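PDB 2DFU: probable 2-hydroxyhepta-2,4-diene-1,7-dioate isomerase from Thermus thermophilus, which probably isomerises 2-hydroxyhepta-2,4-diene-1,7-dioate and, as in other members of the fumarylacetoacetate hydrolase family, is likely to bind a metal ion. Local coordinates for residues Arg186-Asn190 with Gly191-Gln195; Arg149-Gln152 with Lys153-Gln157. One frame throughout, in Å; residues are numbered along the deposited sequence.

Interaction 1: Arg186-Asn190 with Gly191-Gln195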
loop_
_atom_site.group_PDB
_atom_site.type_symbol
_atom_site.label_atom_id
_atom_site.label_comp_id
_atom_site.label_asym_id
_atom_site.label_seq_id
_atom_site.Cartn_x
_atom_site.Cartn_y
_atom_site.Cartn_z
ATOM N N ARG A 186 8.907 10.526 22.649
ATOM C CA ARG A 186 9.972 9.894 23.411
ATOM C C ARG A 186 9.927 8.372 23.279
ATOM O O ARG A 186 8.873 7.749 23.441
ATOM C CB ARG A 186 9.870 10.298 24.886
ATOM C CG ARG A 186 9.992 11.801 25.131
ATOM C CD ARG A 186 10.020 12.115 26.622
ATOM N NE ARG A 186 10.247 13.533 26.893
ATOM C CZ ARG A 186 9.290 14.454 26.949
ATOM N NH1 ARG A 186 8.025 14.113 26.751
ATOM N NH2 ARG A 186 9.598 15.718 27.213
ATOM N N THR A 187 11.080 7.779 22.988
ATOM C CA THR A 187 11.195 6.336 22.826
ATOM C C THR A 187 12.043 5.741 23.941
ATOM O O THR A 187 13.121 6.247 24.242
ATOM C CB THR A 187 11.866 5.975 21.483
ATOM O OG1 THR A 187 11.092 6.497 20.398
ATOM C CG2 THR A 187 11.982 4.468 21.335
ATOM N N TYR A 188 11.549 4.669 24.550
ATOM C CA TYR A 188 12.267 3.988 25.623
ATOM C C TYR A 188 12.479 2.527 25.241
ATOM O O TYR A 188 11.566 1.868 24.746
ATOM C CB TYR A 188 11.474 4.044 26.936
ATOM C CG TYR A 188 11.171 5.441 27.433
ATOM C CD1 TYR A 188 10.074 6.152 26.947
ATOM C CD2 TYR A 188 11.988 6.057 28.381
ATOM C CE1 TYR A 188 9.797 7.441 27.392
ATOM C CE2 TYR A 188 11.723 7.347 28.831
ATOM C CZ TYR A 188 10.626 8.031 28.332
ATOM O OH TYR A 188 10.364 9.307 28.764
ATOM N N VAL A 189 13.689 2.029 25.455
ATOM C CA VAL A 189 13.989 0.636 25.161
ATOM C C VAL A 189 14.521 -0.005 26.442
ATOM O O VAL A 189 15.530 0.432 27.000
ATOM C CB VAL A 189 15.021 0.505 24.023
ATOM C CG1 VAL A 189 15.380 -0.954 23.817
ATOM C CG2 VAL A 189 14.446 1.088 22.730
ATOM N N ASN A 190 13.817 -1.027 26.911
ATOM C CA ASN A 190 14.184 -1.719 28.135
ATOM C C ASN A 190 14.316 -0.732 29.302
ATOM O O ASN A 190 15.254 -0.795 30.098
ATOM C CB ASN A 190 15.476 -2.514 27.917
ATOM C CG ASN A 190 15.333 -3.551 26.807
ATOM O OD1 ASN A 190 14.284 -4.191 26.673
ATOM N ND2 ASN A 190 16.386 -3.726 26.010
ATOM N N GLY A 191 13.357 0.185 29.382
ATOM C CA GLY A 191 13.334 1.170 30.448
ATOM C C GLY A 191 14.233 2.384 30.306
ATOM O O GLY A 191 14.213 3.260 31.170
ATOM N N THR A 192 15.000 2.461 29.225
ATOM C CA THR A 192 15.912 3.587 29.029
ATOM C C THR A 192 15.556 4.494 27.844
ATOM O O THR A 192 15.306 4.018 26.733
ATOM C CB THR A 192 17.357 3.082 28.829
ATOM O OG1 THR A 192 17.724 2.237 29.926
ATOM C CG2 THR A 192 18.318 4.245 28.752
ATOM N N LEU A 193 15.562 5.803 28.090
ATOM C CA LEU A 193 15.251 6.790 27.063
ATOM C C LEU A 193 16.276 6.727 25.935
ATOM O O LEU A 193 17.480 6.796 26.178
ATOM C CB LEU A 193 15.243 8.192 27.677
ATOM C CG LEU A 193 14.990 9.377 26.742
ATOM C CD1 LEU A 193 13.568 9.329 26.225
ATOM C CD2 LEU A 193 15.230 10.682 27.496
ATOM N N ARG A 194 15.803 6.602 24.698
ATOM C CA ARG A 194 16.710 6.520 23.560
ATOM C C ARG A 194 16.483 7.647 22.564
ATOM O O ARG A 194 17.411 8.073 21.876
ATOM C CB ARG A 194 16.544 5.164 22.864
ATOM C CG ARG A 194 16.655 3.967 23.811
ATOM C CD ARG A 194 18.014 3.921 24.501
ATOM N NE ARG A 194 18.815 2.779 24.066
ATOM C CZ ARG A 194 18.829 1.587 24.662
ATOM N NH1 ARG A 194 18.088 1.360 25.743
ATOM N NH2 ARG A 194 19.579 0.613 24.166
ATOM N N GLN A 195 15.248 8.131 22.492
ATOM C CA GLN A 195 14.901 9.206 21.571
ATOM C C GLN A 195 14.026 10.257 22.246
ATOM O O GLN A 195 13.168 9.934 23.071
ATOM C CB GLN A 195 14.130 8.664 20.365
ATOM C CG GLN A 195 14.848 7.655 19.495
ATOM C CD GLN A 195 14.052 7.341 18.227
ATOM O OE1 GLN A 195 13.024 6.668 18.273
ATOM N NE2 GLN A 195 14.519 7.854 17.096
HETATM O O HOH W 1 10.783 0.201 27.714
#
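Arg-186 touches Leu-193 lightly through CB, while its guanidinium is drawn off into salt bridges with Glu-247 and Glu-196. At Thr-187 the hairpin carries a classic beta bulge: Arg-194 and Gln-195 both face this one residue, and Thr-187 O takes a bond from Arg-194 N (2.7 Å, 172° at the hydrogen) and a weak one from Gln-195 N. The Thr-187 and Gln-195 side chains lie alongside each other, and Thr-187 OG1 donates to Gln-195 OE1 at 2.9 Å; Gly-115 N is a second donor to that oxygen. Tyr-188 has its ring on the other side of the hairpin, where Leu-193 CD1 sits over one face, 4.1 Å from the centroid and offset toward the rim, a CH-pi contact. Val-189 pairs with Thr-192 through two backbone bonds that close a type I' turn over Asn-190 and Gly-191. Val-189 CB lies 3.6 Å from Arg-194 NH1, over one face of the guanidinium, which the bends at chi2 (-60°) and chi3 of the arginine carry back across the valine. Asn-190 ND2 donates to Asp-240 OD1, and its OD1 accepts from Arg-241 N. Within the chain, the hairpin edges a five-stranded mixed sheet: strand 184-189 pairs with strand 241-246, and Val-189 and Arg-194 pack on Tyr-113 of strand 111-121.

Interaction 2: Arg149-Gln152 with Lys153-Gln157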
loop_
_atom_site.group_PDB
_atom_site.type_symbol
_atom_site.label_atom_id
_atom_site.label_comp_id
_atom_site.label_asym_id
_atom_site.label_seq_id
_atom_site.Cartn_x
_atom_site.Cartn_y
_atom_site.Cartn_z
ATOM N N ARG A 149 18.000 -2.076 8.359
ATOM C CA ARG A 149 19.039 -1.251 7.749
ATOM C C ARG A 149 19.943 -1.875 6.698
ATOM O O ARG A 149 20.314 -1.200 5.746
ATOM C CB ARG A 149 19.931 -0.639 8.835
ATOM C CG ARG A 149 19.172 0.078 9.931
ATOM C CD ARG A 149 19.471 1.569 9.961
ATOM N NE ARG A 149 19.106 2.236 8.716
ATOM C CZ ARG A 149 18.792 3.527 8.631
ATOM N NH1 ARG A 149 18.793 4.282 9.725
ATOM N NH2 ARG A 149 18.486 4.065 7.457
ATOM N N ASP A 150 20.327 -3.136 6.861
ATOM C CA ASP A 150 21.217 -3.733 5.873
ATOM C C ASP A 150 20.569 -3.881 4.501
ATOM O O ASP A 150 21.102 -3.388 3.510
ATOM C CB ASP A 150 21.778 -5.082 6.359
ATOM C CG ASP A 150 20.750 -5.934 7.077
ATOM O OD1 ASP A 150 19.539 -5.651 6.968
ATOM O OD2 ASP A 150 21.165 -6.901 7.749
ATOM N N VAL A 151 19.418 -4.540 4.436
ATOM C CA VAL A 151 18.743 -4.712 3.157
ATOM C C VAL A 151 18.307 -3.367 2.597
ATOM O O VAL A 151 18.147 -3.212 1.385
ATOM C CB VAL A 151 17.521 -5.647 3.285
ATOM C CG1 VAL A 151 17.982 -7.021 3.780
ATOM C CG2 VAL A 151 16.494 -5.052 4.239
ATOM N N GLN A 152 18.128 -2.387 3.479
ATOM C CA GLN A 152 17.719 -1.048 3.061
ATOM C C GLN A 152 18.780 -0.420 2.157
ATOM O O GLN A 152 18.471 0.401 1.294
ATOM C CB GLN A 152 17.488 -0.160 4.285
ATOM C CG GLN A 152 17.203 1.307 3.968
ATOM C CD GLN A 152 16.922 2.122 5.219
ATOM O OE1 GLN A 152 17.579 1.938 6.248
ATOM N NE2 GLN A 152 15.951 3.032 5.138
ATOM N N LYS A 153 20.030 -0.821 2.355
ATOM C CA LYS A 153 21.129 -0.292 1.560
ATOM C C LYS A 153 21.341 -1.057 0.255
ATOM O O LYS A 153 21.735 -0.470 -0.748
ATOM C CB LYS A 153 22.436 -0.328 2.364
ATOM C CG LYS A 153 22.479 0.570 3.592
ATOM C CD LYS A 153 23.819 0.403 4.310
ATOM C CE LYS A 153 23.932 1.291 5.546
ATOM N NZ LYS A 153 22.995 0.900 6.633
ATOM N N LYS A 154 21.072 -2.360 0.264
ATOM C CA LYS A 154 21.289 -3.177 -0.929
ATOM C C LYS A 154 20.121 -3.361 -1.907
ATOM O O LYS A 154 20.326 -3.306 -3.119
ATOM C CB LYS A 154 21.819 -4.556 -0.521
ATOM C CG LYS A 154 20.805 -5.425 0.200
ATOM C CD LYS A 154 21.300 -6.858 0.332
ATOM C CE LYS A 154 20.267 -7.733 1.031
ATOM N NZ LYS A 154 20.713 -9.151 1.155
ATOM N N ASP A 155 18.912 -3.588 -1.397
ATOM C CA ASP A 155 17.736 -3.803 -2.251
ATOM C C ASP A 155 17.446 -2.662 -3.223
ATOM O O ASP A 155 17.993 -1.566 -3.100
ATOM C CB ASP A 155 16.486 -4.040 -1.391
ATOM C CG ASP A 155 16.585 -5.295 -0.536
ATOM O OD1 ASP A 155 17.606 -6.004 -0.637
ATOM O OD2 ASP A 155 15.639 -5.574 0.238
ATOM N N LEU A 156 16.570 -2.925 -4.187
ATOM C CA LEU A 156 16.185 -1.920 -5.177
ATOM C C LEU A 156 15.443 -0.775 -4.481
ATOM O O LEU A 156 15.733 0.403 -4.702
ATOM C CB LEU A 156 15.278 -2.554 -6.236
ATOM C CG LEU A 156 14.808 -1.641 -7.369
ATOM C CD1 LEU A 156 16.003 -1.220 -8.228
ATOM C CD2 LEU A 156 13.774 -2.381 -8.208
ATOM N N GLN A 157 14.480 -1.146 -3.642
ATOM C CA GLN A 157 13.678 -0.197 -2.879
ATOM C C GLN A 157 13.532 -0.731 -1.453
ATOM O O GLN A 157 13.835 -1.899 -1.185
ATOM C CB GLN A 157 12.294 -0.019 -3.520
ATOM C CG GLN A 157 12.305 0.722 -4.861
ATOM C CD GLN A 157 12.514 2.220 -4.707
ATOM O OE1 GLN A 157 11.628 2.936 -4.232
ATOM N NE2 GLN A 157 13.692 2.701 -5.100
#
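Lys-154 turns CG between its backbone N and carbonyl carbon (chi1 69°), and from there its extended chain runs back across Val-151, bringing CE to 3.6 Å from Val-151 CG1. Val-151 offers that methyl by holding CG1 anti to its own carbonyl carbon (chi1 -60°). Asp-155 likewise sets CG anti to its carbonyl carbon, beside N, and its carboxylate lies alongside the valine, with OD2 3.6 Å from Val-151 CB. The backbone holds the two residues one turn apart: Asp-155 N donates to Val-151 O at 2.9 Å, with 161° at the hydrogen, an i-to-i+4 bond at the residue where the chain leaves helical phi/psi. Two residues earlier Lys-153 N bonds Asp-150 O at 3.0 Å, an i-to-i+3 link as in a 3-10 turn, and its i-to-i+4 bond to Arg-149 O is weak. Lys-153 folds back along the first turn, its NZ 4.1 Å from Arg-149 CB. On that same turn Gln-152 OE1 receives weak bonds from both Arg-149 NE and NH2. Asp-155 OD2 also forms a salt bridge with Arg-160, so an alanine here would probably leave Arg-160 without this carboxylate and remove the group lying beside Val-151 CB. In the first turn, Asp-150 OD1 accepts from Val-151 N and bonds Thr-108 OG1, while OD2 takes Glu-109 N. The helix follows closely on strand 137-148, with Val-151 and Gln-152 packed on helix 159-162 and Arg-149 against strand 111-121; beyond it, Gln-157 OE1 accepts from Trp-158 N of the second subunit.

In the fold
From the N terminus, the chain reaches interaction 2 first, just after strand 137-148, and interaction 1 only after helix 159-162 and strand 168-175. Each is a local closure of one unbroken stretch: 149-157 rounds a short helix and its exit, whereas 186-195 doubles back as a hairpin. The two stand in series, neither nesting nor crossing, with centres about 26 Å apart and nearest atoms about 9 Å apart, so they do not touch. Both nevertheless meet strand 111-121, interaction 1 through Tyr-113 and Gly-115 and interaction 2 through His-112 and Glu-114. Strand 111-121 thus lies against both the hairpin at the edge of the five-stranded sheet and the helix whose exit, at Leu-156 and Gln-157, meets the second subunit.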